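Local coordinates for protein putative S-adenosyl-L-methionine-dependent Methyltransferase (Methanococcus maripaludis, PDB 3DLC) that binds S-adenosylmethionine and probably transfers its methyl group to an acceptor that may be a sterol, at residues C47-S52 with A56-L61; A26-I31 with V116-V121; A71-F74 with M78-I81; N35-F40 with A62-F67. All blocks are in the same frame, centred on the assembly; numbering follows the deposited sequence. Where two conformers were deposited one is given.

Contact 1 (C47-S52 with A56-L61). With SAM (S-adenosylmethionine), chain C.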
# COMPACT_ATOMS: atom_id res chain seq x y z
N CYS A 47 0.53 -9.24 8.76
CA CYS A 47 0.61 -8.40 7.57
C CYS A 47 0.26 -6.97 7.92
O CYS A 47 -0.75 -6.73 8.59
CB CYS A 47 -0.37 -8.91 6.50
SG CYS A 47 -0.46 -7.90 5.01
N ILE A 48 1.12 -6.04 7.51
CA ILE A 48 0.87 -4.61 7.71
C ILE A 48 0.57 -4.00 6.35
O ILE A 48 1.34 -4.19 5.41
CB ILE A 48 2.08 -3.88 8.34
CG1 ILE A 48 2.63 -4.60 9.57
CG2 ILE A 48 1.72 -2.44 8.63
CD1 ILE A 48 1.67 -4.90 10.68
N ASP A 49 -0.56 -3.30 6.24
CA ASP A 49 -0.99 -2.57 5.04
C ASP A 49 -0.77 -1.09 5.34
O ASP A 49 -1.48 -0.48 6.12
CB ASP A 49 -2.45 -2.90 4.76
CG ASP A 49 -3.02 -2.21 3.55
OD1 ASP A 49 -2.24 -1.61 2.78
OD2 ASP A 49 -4.27 -2.27 3.39
N ILE A 50 0.27 -0.53 4.72
CA ILE A 50 0.67 0.86 4.97
C ILE A 50 -0.05 1.79 4.01
O ILE A 50 -0.03 1.62 2.80
CB ILE A 50 2.19 1.02 4.86
CG1 ILE A 50 2.89 0.10 5.90
CG2 ILE A 50 2.58 2.51 5.07
CD1 ILE A 50 4.41 0.16 5.83
N GLY A 51 -0.68 2.81 4.57
CA GLY A 51 -1.50 3.73 3.81
C GLY A 51 -2.75 3.02 3.33
O GLY A 51 -3.13 3.10 2.15
N SER A 52 -3.40 2.33 4.26
CA SER A 52 -4.50 1.45 3.98
C SER A 52 -5.77 2.15 3.47
O SER A 52 -6.61 1.52 2.83
CB SER A 52 -4.81 0.63 5.25
OG SER A 52 -4.79 1.45 6.42
N ALA A 56 -9.55 -1.36 1.42
CA ALA A 56 -9.93 -2.39 0.47
C ALA A 56 -8.86 -3.44 0.25
O ALA A 56 -9.20 -4.58 -0.02
CB ALA A 56 -10.39 -1.78 -0.86
N LEU A 57 -7.58 -3.08 0.31
CA LEU A 57 -6.54 -4.11 0.09
C LEU A 57 -6.49 -5.06 1.30
O LEU A 57 -6.37 -6.26 1.15
CB LEU A 57 -5.15 -3.50 -0.18
CG LEU A 57 -4.04 -4.50 -0.50
CD1 LEU A 57 -4.39 -5.41 -1.70
CD2 LEU A 57 -2.74 -3.72 -0.72
N SER A 58 -6.62 -4.50 2.49
CA SER A 58 -6.65 -5.32 3.70
C SER A 58 -7.85 -6.28 3.68
O SER A 58 -7.75 -7.45 4.06
CB SER A 58 -6.70 -4.46 4.96
OG SER A 58 -5.46 -3.83 5.23
N ILE A 59 -9.01 -5.76 3.31
CA ILE A 59 -10.23 -6.57 3.22
C ILE A 59 -10.03 -7.72 2.19
O ILE A 59 -10.33 -8.88 2.50
CB ILE A 59 -11.46 -5.70 2.91
CG1 ILE A 59 -11.79 -4.81 4.14
CG2 ILE A 59 -12.61 -6.56 2.44
CD1 ILE A 59 -12.83 -3.74 3.85
N ALA A 60 -9.46 -7.41 1.03
CA ALA A 60 -9.25 -8.43 0.03
C ALA A 60 -8.28 -9.50 0.52
O ALA A 60 -8.50 -10.69 0.33
CB ALA A 60 -8.76 -7.79 -1.27
N LEU A 61 -7.21 -9.08 1.18
CA LEU A 61 -6.24 -10.04 1.73
C LEU A 61 -6.86 -10.92 2.80
O LEU A 61 -6.63 -12.12 2.85
CB LEU A 61 -4.98 -9.32 2.27
CG LEU A 61 -3.93 -8.92 1.25
CD1 LEU A 61 -2.99 -7.86 1.85
CD2 LEU A 61 -3.12 -10.14 0.77
N SAM C . -4.28 1.76 -0.06
CA SAM C . -5.62 2.31 -0.39
C SAM C . -6.08 1.78 -1.73
O SAM C . -5.24 1.31 -2.50
OXT SAM C . -7.26 1.88 -2.02
CB SAM C . -5.61 3.82 -0.35
CG SAM C . -4.72 4.50 -1.34
SD SAM C . -4.83 6.28 -1.13
CE SAM C . -4.48 6.68 -2.82
C5' SAM C . -3.26 6.73 -0.23
C4' SAM C . -3.24 6.62 1.33
O4' SAM C . -1.95 6.73 2.00
C3' SAM C . -4.23 7.59 2.04
O3' SAM C . -5.16 6.82 2.74
C2' SAM C . -3.32 8.40 2.96
O2' SAM C . -3.90 8.93 4.13
C1' SAM C . -2.17 7.42 3.23
N9 SAM C . -0.90 8.06 3.60
C8 SAM C . -0.24 9.04 2.89
N7 SAM C . 0.94 9.34 3.48
C5 SAM C . 1.03 8.56 4.61
C6 SAM C . 1.98 8.46 5.62
N6 SAM C . 3.08 9.23 5.72
N1 SAM C . 1.76 7.52 6.58
C2 SAM C . 0.63 6.74 6.57
N3 SAM C . -0.36 6.85 5.63
C4 SAM C . -0.11 7.74 4.68
O HOH W 1 -6.05 -1.01 1.80
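Asp49 lays its carboxylate across the first turn of helix 56-64, where it meets the hydroxyl of Ser58 and the CB of Leu57. Ser58 OG donates to Asp49 OD2 at 2.7 Å, and OD2 takes it on its anti lone pair, the one turned away from OD1. Extending the aspartate with CG anti to the backbone N (chi1 180°) carries this oxygen over to the helix. A serine suits the facing position because its short side chain brings a donor without pushing strand and helix apart. The same OD2 accepts a hydrogen bond from a water at 2.7 Å. That water also donates to Ser52 O at 2.8 Å and accepts from Leu57 N at 3.0 Å. With an alanine in place of Asp49, the Ser58 hydroxyl and the water would probably lose their shared acceptor, and the polar tie from strand to helix would be weakened. Gly51 follows with positive phi, and its O takes a hydrogen bond from the SAM N at 2.8 Å; any side chain here would run into the ribose O4'. This is the strand-turn-helix of a Rossmann-like methyltransferase, consistent with the glycine-rich loop of that fold. The segments 47-50 and 56-61 run nearly antiparallel (155°), their axes 9.2 Å apart at closest, with strands 66-73 and 112-118 flanking strand 46-50 and helix 28-40 packed against Ala56, Leu57 and Ala60.

Contact 2 (A26-I31 with V116-V121). With SAM (S-adenosylmethionine), chain C.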
# COMPACT_ATOMS: atom_id res chain seq x y z
N ALA A 26 -12.77 -1.46 -7.45
CA ALA A 26 -13.08 -2.65 -6.66
C ALA A 26 -12.43 -3.95 -7.15
O ALA A 26 -11.92 -4.72 -6.33
CB ALA A 26 -14.59 -2.86 -6.50
N PRO A 27 -12.44 -4.24 -8.45
CA PRO A 27 -11.87 -5.52 -8.87
C PRO A 27 -10.37 -5.68 -8.69
O PRO A 27 -9.86 -6.81 -8.66
CB PRO A 27 -12.19 -5.58 -10.36
CG PRO A 27 -12.72 -4.37 -10.74
CD PRO A 27 -13.08 -3.53 -9.57
N ILE A 28 -9.66 -4.57 -8.53
CA ILE A 28 -8.20 -4.69 -8.45
C ILE A 28 -7.75 -5.30 -7.13
O ILE A 28 -6.70 -5.95 -7.08
CB ILE A 28 -7.47 -3.35 -8.66
CG1 ILE A 28 -7.51 -2.43 -7.45
CG2 ILE A 28 -7.99 -2.67 -9.94
CD1 ILE A 28 -6.96 -1.05 -7.70
N TYR A 29 -8.53 -5.12 -6.07
CA TYR A 29 -8.03 -5.52 -4.75
C TYR A 29 -7.90 -7.06 -4.62
O TYR A 29 -6.87 -7.52 -4.15
CB TYR A 29 -8.83 -4.86 -3.63
CG TYR A 29 -8.78 -3.36 -3.73
CD1 TYR A 29 -7.68 -2.66 -3.31
CD2 TYR A 29 -9.85 -2.64 -4.24
CE1 TYR A 29 -7.61 -1.28 -3.42
CE2 TYR A 29 -9.79 -1.26 -4.35
CZ TYR A 29 -8.70 -0.58 -3.93
OH TYR A 29 -8.69 0.80 -4.03
N PRO A 30 -8.93 -7.83 -5.02
CA PRO A 30 -8.73 -9.27 -4.97
C PRO A 30 -7.61 -9.75 -5.89
O PRO A 30 -6.95 -10.73 -5.58
CB PRO A 30 -10.09 -9.85 -5.36
CG PRO A 30 -10.89 -8.72 -5.78
CD PRO A 30 -10.31 -7.46 -5.32
N ILE A 31 -7.41 -9.10 -7.03
CA ILE A 31 -6.35 -9.49 -7.96
C ILE A 31 -4.98 -9.22 -7.33
O ILE A 31 -4.08 -10.06 -7.39
CB ILE A 31 -6.49 -8.78 -9.33
CG1 ILE A 31 -7.78 -9.25 -10.04
CG2 ILE A 31 -5.26 -8.98 -10.21
CD1 ILE A 31 -7.78 -10.72 -10.44
N VAL A 116 2.56 -4.70 2.92
CA VAL A 116 2.01 -4.30 1.65
C VAL A 116 1.62 -2.82 1.70
O VAL A 116 1.39 -2.28 2.75
CB VAL A 116 0.77 -5.17 1.27
CG1 VAL A 116 1.13 -6.66 1.27
CG2 VAL A 116 -0.43 -4.90 2.19
N SER A 117 1.55 -2.19 0.53
CA SER A 117 1.10 -0.81 0.45
C SER A 117 0.78 -0.48 -0.99
O SER A 117 1.62 -0.70 -1.88
CB SER A 117 2.21 0.11 0.89
OG SER A 117 1.82 1.47 0.81
N ARG A 118 -0.42 0.05 -1.22
CA ARG A 118 -0.85 0.47 -2.55
C ARG A 118 -1.16 1.94 -2.56
O ARG A 118 -1.95 2.42 -1.75
CB ARG A 118 -2.08 -0.30 -3.02
CG ARG A 118 -2.50 0.09 -4.41
CD ARG A 118 -3.87 -0.51 -4.84
NE ARG A 118 -4.19 0.00 -6.15
CZ ARG A 118 -4.63 1.25 -6.37
NH1 ARG A 118 -4.98 2.01 -5.36
NH2 ARG A 118 -4.75 1.69 -7.61
N GLY A 119 -0.61 2.65 -3.52
CA GLY A 119 -0.99 4.03 -3.72
C GLY A 119 -0.62 5.04 -2.67
O GLY A 119 -1.24 6.10 -2.65
N SER A 120 0.25 4.68 -1.73
CA SER A 120 0.73 5.56 -0.68
C SER A 120 2.16 6.07 -0.87
O SER A 120 2.43 7.25 -0.61
CB SER A 120 0.56 4.80 0.64
OG SER A 120 0.63 5.65 1.76
N VAL A 121 3.06 5.20 -1.34
CA VAL A 121 4.46 5.54 -1.43
C VAL A 121 4.73 6.79 -2.25
O VAL A 121 5.70 7.49 -1.99
CB VAL A 121 5.29 4.32 -1.96
CG1 VAL A 121 4.93 3.98 -3.39
CG2 VAL A 121 6.79 4.57 -1.81
N SAM C . -4.28 1.76 -0.06
CA SAM C . -5.62 2.31 -0.39
C SAM C . -6.08 1.78 -1.73
O SAM C . -5.24 1.31 -2.50
OXT SAM C . -7.26 1.88 -2.02
CB SAM C . -5.61 3.82 -0.35
CG SAM C . -4.72 4.50 -1.34
SD SAM C . -4.83 6.28 -1.13
CE SAM C . -4.48 6.68 -2.82
C5' SAM C . -3.26 6.73 -0.23
C4' SAM C . -3.24 6.62 1.33
O4' SAM C . -1.95 6.73 2.00
C3' SAM C . -4.23 7.59 2.04
O3' SAM C . -5.16 6.82 2.74
C2' SAM C . -3.32 8.40 2.96
O2' SAM C . -3.90 8.93 4.13
C1' SAM C . -2.17 7.42 3.23
N9 SAM C . -0.90 8.06 3.60
C8 SAM C . -0.24 9.04 2.89
N7 SAM C . 0.94 9.34 3.48
C5 SAM C . 1.03 8.56 4.61
C6 SAM C . 1.98 8.46 5.62
N6 SAM C . 3.08 9.23 5.72
N1 SAM C . 1.76 7.52 6.58
C2 SAM C . 0.63 6.74 6.57
N3 SAM C . -0.36 6.85 5.63
C4 SAM C . -0.11 7.74 4.68
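Tyr29 OH donates to OXT of SAM at 2.7 Å, while Arg118, whose CD lies 4.1 Å from Tyr29 CE1, holds the other carboxylate oxygen. The Arg118 NH1 points nearly straight at SAM O (3.0 Å, N-H...O angle 164°), and that oxygen sits at the edge of the guanidinium, in its plane. The arginine reaches this far because its chain runs extended from CG to NE, with CG anti to the backbone N (chi1 -178°). Ile28 crosses it at about a right angle and sets CD1 over one guanidinium face, 3.3 Å from Arg118 NE. An isoleucine suits the spot: one branch tip presses on the flat cation, while its CG1 lies over the centre of the Tyr29 ring. Arg118 NE donates to Gly149 O, and Phe150 makes a cation-pi contact with the same group, so its rotation is fixed. A leucine in place of Arg118 would probably leave the SAM carboxylate without its cationic mate and Gly149 O without its donor. The backbone O of Arg118 accepts from SAM N at 3.0 Å, so helix 28-40 and the tip of strand 112-118 close together on the methionine end of the cofactor; beyond it Ser120 OG donates to the ribose O4' at 2.8 Å. A cation beside one oxygen and a hydroxyl on the other would be expected to favour the charged carboxylate.

Contact 3 (A71-F74 with M78-I81). With SAM (S-adenosylmethionine), chain C.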
# COMPACT_ATOMS: atom_id res chain seq x y z
N ALA A 71 -3.88 -2.35 9.52
CA ALA A 71 -4.09 -1.33 8.49
C ALA A 71 -3.68 0.02 9.06
O ALA A 71 -4.33 0.57 9.93
CB ALA A 71 -5.54 -1.33 8.07
N LEU A 72 -2.52 0.50 8.61
CA LEU A 72 -1.91 1.71 9.13
C LEU A 72 -2.18 2.89 8.19
O LEU A 72 -1.88 2.84 7.01
CB LEU A 72 -0.39 1.50 9.21
CG LEU A 72 0.44 2.69 9.68
CD1 LEU A 72 0.26 2.93 11.18
CD2 LEU A 72 1.93 2.50 9.40
N ASP A 73 -2.74 3.96 8.73
CA ASP A 73 -2.96 5.17 7.93
C ASP A 73 -2.86 6.39 8.82
O ASP A 73 -3.28 6.36 9.97
CB ASP A 73 -4.32 5.10 7.24
CG ASP A 73 -4.39 6.03 6.03
OD1 ASP A 73 -4.44 7.26 6.20
OD2 ASP A 73 -4.37 5.51 4.88
N PHE A 74 -2.28 7.46 8.30
CA PHE A 74 -2.09 8.68 9.06
C PHE A 74 -3.27 9.62 9.05
O PHE A 74 -3.24 10.63 9.75
CB PHE A 74 -0.76 9.40 8.69
CG PHE A 74 -0.75 10.24 7.43
CD1 PHE A 74 -1.70 10.12 6.43
CD2 PHE A 74 0.28 11.13 7.26
CE1 PHE A 74 -1.61 10.92 5.29
CE2 PHE A 74 0.38 11.91 6.13
CZ PHE A 74 -0.57 11.81 5.14
N MSE A 78 -9.66 8.75 6.92
CA MSE A 78 -9.56 7.45 6.25
C MSE A 78 -9.88 6.35 7.25
O MSE A 78 -10.59 5.41 6.94
CB MSE A 78 -8.16 7.20 5.71
CG MSE A 78 -7.77 8.01 4.50
SE MSE A 78 -8.91 7.46 2.99
CE MSE A 78 -7.96 8.49 1.77
N ASN A 79 -9.34 6.46 8.45
CA ASN A 79 -9.50 5.40 9.44
C ASN A 79 -10.94 5.24 9.90
O ASN A 79 -11.41 4.13 10.17
CB ASN A 79 -8.51 5.56 10.59
CG ASN A 79 -7.10 5.26 10.14
OD1 ASN A 79 -6.90 4.46 9.22
ND2 ASN A 79 -6.14 5.89 10.77
N GLU A 80 -11.67 6.36 9.96
CA GLU A 80 -13.09 6.30 10.33
C GLU A 80 -13.86 5.50 9.29
O GLU A 80 -14.72 4.66 9.61
CB GLU A 80 -13.68 7.70 10.50
CG GLU A 80 -13.16 8.45 11.73
CD GLU A 80 -13.47 9.95 11.74
OE1 GLU A 80 -14.03 10.47 10.76
OE2 GLU A 80 -13.14 10.61 12.74
N ILE A 81 -13.58 5.76 8.02
CA ILE A 81 -14.25 5.04 6.94
C ILE A 81 -13.82 3.56 6.96
O ILE A 81 -14.64 2.69 6.76
CB ILE A 81 -13.98 5.66 5.57
CG1 ILE A 81 -14.66 7.00 5.47
CG2 ILE A 81 -14.39 4.71 4.47
CD1 ILE A 81 -14.40 7.73 4.16
N SAM C . -4.28 1.76 -0.06
CA SAM C . -5.62 2.31 -0.39
C SAM C . -6.08 1.78 -1.73
O SAM C . -5.24 1.31 -2.50
OXT SAM C . -7.26 1.88 -2.02
CB SAM C . -5.61 3.82 -0.35
CG SAM C . -4.72 4.50 -1.34
SD SAM C . -4.83 6.28 -1.13
CE SAM C . -4.48 6.68 -2.82
C5' SAM C . -3.26 6.73 -0.23
C4' SAM C . -3.24 6.62 1.33
O4' SAM C . -1.95 6.73 2.00
C3' SAM C . -4.23 7.59 2.04
O3' SAM C . -5.16 6.82 2.74
C2' SAM C . -3.32 8.40 2.96
O2' SAM C . -3.90 8.93 4.13
C1' SAM C . -2.17 7.42 3.23
N9 SAM C . -0.90 8.06 3.60
C8 SAM C . -0.24 9.04 2.89
N7 SAM C . 0.94 9.34 3.48
C5 SAM C . 1.03 8.56 4.61
C6 SAM C . 1.98 8.46 5.62
N6 SAM C . 3.08 9.23 5.72
N1 SAM C . 1.76 7.52 6.58
C2 SAM C . 0.63 6.74 6.57
N3 SAM C . -0.36 6.85 5.63
C4 SAM C . -0.11 7.74 4.68
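The strand that passes through Ala71 and Leu72 meets helix 76-88 at Asp73, its last residue, which faces Asn79 and Met78. The backbone O of Asp73 accepts from Asn79 ND2 at 3.0 Å. The N-H...O angle is 153°, and the donor stands well above the carbonyl plane although the oxygen lies close to the plane of the amide. Asparagine suits the place because ND2 can serve two acceptors, the second being Gln99 OE1 on strand 95-99. The carboxylate of Asp73 turns to the ribose, accepting from SAM O2' through OD1 at 2.7 Å and from SAM O3' through OD2 at 2.6 Å. OD1 is also held by Ser75 N and OD2 by Gly53 N, so both oxygens are fixed from the protein side. Met78, present as selenomethionine, puts CB 3.8 Å from Asp73 OD1, then bends at chi2 (-66°) and brings CE to 3.4 Å from SAM O3'. Phe74 comes next and lays a ring face over the adenine, with SAM C5 3.4 Å above the plane and near the ring centre. Its CG sits between the backbone N and the carbonyl carbon (chi1 80°), which swings the ring back over the base. An acid at the end of this second strand that takes both ribose hydroxyls is the usual arrangement in Rossmann-like methyltransferases, consistent with recognition of the diol, while the ring probably contributes to holding the base.

Contact 4 (N35-F40 with A62-F67); sequences NIINRF and AKQSDF
Apolar packing carries this contact, through the tip of Ile37. Its CD1 rests 3.6 Å from Gln64 CB, equally near the backbone oxygen of Gln64, and 4.3 Å from Ser65 CB. The two longer side chains cross at a slant, and the CG1 branch of Ile37, anti to the carbonyl carbon (chi1 -69°), is the one that spans the gap. A branched aliphatic residue suits this helix face, because the methyl at the end of its longer branch can slip in against the aliphatic base of the glutamine. Gln64 is well placed as the partner: its CB offers carbon to the isoleucine, while its amide is engaged further on, NE2 donating to Pro30 O on helix 28-40. In the Rossmann-like fold, helices 28-40 and 56-64 lie side by side on one face of the sheet, and Ile36, next to Ile37, turns down onto Leu114 and Val116 of strand 112-118. Polar bonds shape the turn from helix 56-64 into strand 66-73. Ser65 OG receives a weak bond from Phe67 N at 3.3 Å, nearly straight at 170°. The same hydroxyl is bonded to Leu61 O, and Arg94 ties the turn from outside, its guanidinium donating to the backbone oxygens of Ala62, Ser65 and Phe67. Within helix 28-40, Phe40 N bonds to Ile36 O at 3.2 Å, keeping the last turn wound as far as Phe40.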
# COMPACT_ATOMS: atom_id res chain seq x y z
N ASN A 35 -2.18 -11.86 -6.34
CA ASN A 35 -0.82 -11.73 -6.84
C ASN A 35 0.19 -11.87 -5.69
O ASN A 35 1.22 -12.55 -5.84
CB ASN A 35 -0.59 -10.39 -7.54
CG ASN A 35 -1.28 -10.29 -8.87
OD1 ASN A 35 -1.69 -11.30 -9.44
ND2 ASN A 35 -1.38 -9.06 -9.39
N ILE A 36 -0.11 -11.22 -4.55
CA ILE A 36 0.79 -11.23 -3.41
C ILE A 36 0.88 -12.65 -2.82
O ILE A 36 1.98 -13.15 -2.51
CB ILE A 36 0.31 -10.22 -2.35
CG1 ILE A 36 0.47 -8.79 -2.89
CG2 ILE A 36 1.04 -10.42 -1.02
CD1 ILE A 36 -0.37 -7.77 -2.10
N ILE A 37 -0.26 -13.29 -2.65
CA ILE A 37 -0.29 -14.66 -2.13
C ILE A 37 0.49 -15.58 -3.04
O ILE A 37 1.29 -16.41 -2.57
CB ILE A 37 -1.76 -15.11 -1.92
CG1 ILE A 37 -2.37 -14.33 -0.76
CG2 ILE A 37 -1.83 -16.65 -1.73
CD1 ILE A 37 -3.86 -14.42 -0.63
N ASN A 38 0.26 -15.46 -4.33
CA ASN A 38 0.91 -16.34 -5.29
C ASN A 38 2.41 -16.09 -5.36
O ASN A 38 3.19 -17.02 -5.53
CB ASN A 38 0.33 -16.17 -6.68
CG ASN A 38 -1.05 -16.77 -6.81
OD1 ASN A 38 -1.52 -17.49 -5.93
ND2 ASN A 38 -1.75 -16.43 -7.90
N ARG A 39 2.82 -14.83 -5.22
CA ARG A 39 4.22 -14.51 -5.39
C ARG A 39 5.10 -15.04 -4.24
O ARG A 39 6.18 -15.53 -4.48
CB ARG A 39 4.36 -13.01 -5.60
CG ARG A 39 5.68 -12.65 -6.17
CD ARG A 39 5.77 -11.19 -6.58
NE ARG A 39 7.12 -10.94 -7.03
CZ ARG A 39 7.48 -10.47 -8.23
NH1 ARG A 39 6.63 -9.95 -9.10
NH2 ARG A 39 8.76 -10.42 -8.49
N PHE A 40 4.66 -14.81 -2.98
CA PHE A 40 5.46 -15.15 -1.85
C PHE A 40 5.06 -16.39 -1.10
O PHE A 40 5.88 -16.92 -0.36
CB PHE A 40 5.51 -13.98 -0.88
CG PHE A 40 5.86 -12.66 -1.52
CD1 PHE A 40 7.07 -12.47 -2.14
CD2 PHE A 40 4.96 -11.63 -1.52
CE1 PHE A 40 7.38 -11.27 -2.72
CE2 PHE A 40 5.25 -10.42 -2.10
CZ PHE A 40 6.48 -10.24 -2.71
N ALA A 62 -7.67 -10.31 3.67
CA ALA A 62 -8.33 -11.09 4.73
C ALA A 62 -9.20 -12.19 4.15
O ALA A 62 -9.27 -13.30 4.66
CB ALA A 62 -9.14 -10.16 5.63
N LYS A 63 -9.89 -11.87 3.06
CA LYS A 63 -10.81 -12.84 2.47
C LYS A 63 -10.12 -14.01 1.78
O LYS A 63 -10.74 -15.05 1.58
CB LYS A 63 -11.74 -12.14 1.49
CG LYS A 63 -12.75 -11.20 2.15
CD LYS A 63 -13.58 -10.50 1.10
CE LYS A 63 -14.60 -9.54 1.67
NZ LYS A 63 -15.24 -8.78 0.55
N GLN A 64 -8.84 -13.85 1.48
CA GLN A 64 -8.09 -14.88 0.77
C GLN A 64 -7.01 -15.56 1.58
O GLN A 64 -6.32 -16.42 1.04
CB GLN A 64 -7.43 -14.32 -0.49
CG GLN A 64 -8.38 -13.92 -1.57
CD GLN A 64 -7.67 -13.46 -2.83
OE1 GLN A 64 -6.73 -14.10 -3.33
NE2 GLN A 64 -8.20 -12.41 -3.41
N SER A 65 -6.87 -15.23 2.86
CA SER A 65 -5.76 -15.74 3.67
C SER A 65 -6.14 -15.83 5.13
O SER A 65 -7.23 -15.43 5.51
CB SER A 65 -4.57 -14.76 3.59
OG SER A 65 -4.86 -13.57 4.32
N ASP A 66 -5.16 -16.25 5.94
CA ASP A 66 -5.31 -16.36 7.38
C ASP A 66 -4.47 -15.33 8.14
O ASP A 66 -4.18 -15.51 9.31
CB ASP A 66 -4.97 -17.78 7.87
CG ASP A 66 -5.75 -18.84 7.15
OD1 ASP A 66 -6.94 -18.65 6.97
OD2 ASP A 66 -5.15 -19.86 6.74
N PHE A 67 -4.04 -14.27 7.47
CA PHE A 67 -3.27 -13.26 8.15
C PHE A 67 -4.01 -12.49 9.22
O PHE A 67 -5.23 -12.29 9.13
CB PHE A 67 -2.83 -12.14 7.16
CG PHE A 67 -1.67 -12.49 6.27
CD1 PHE A 67 -0.39 -12.57 6.79
CD2 PHE A 67 -1.83 -12.62 4.92
CE1 PHE A 67 0.69 -12.83 5.97
CE2 PHE A 67 -0.74 -12.90 4.10
CZ PHE A 67 0.50 -12.99 4.63

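How the contacts relate
Contacts 1, 2 and 3 all touch SAM: contacts 1 and 2 share the amino group, contact 2 adds the carboxylate and ribose ring oxygen, and contact 3 takes the diol and adenine. Contacts 1 and 2 lie 8 Å apart between centres and are joined by neighbouring strands, with Ile48 O bonded to Val116 N at 2.8 Å. Contact 3 is 10 Å from contact 1 and bonds on its other edge, where Gly51 N is 2.7 Å from Leu72 O. Contact 4 stands away from the pocket, its centre 21 Å from contact 3, but it shares helix 28-40 with contact 2 and helix 56-64 with contact 1.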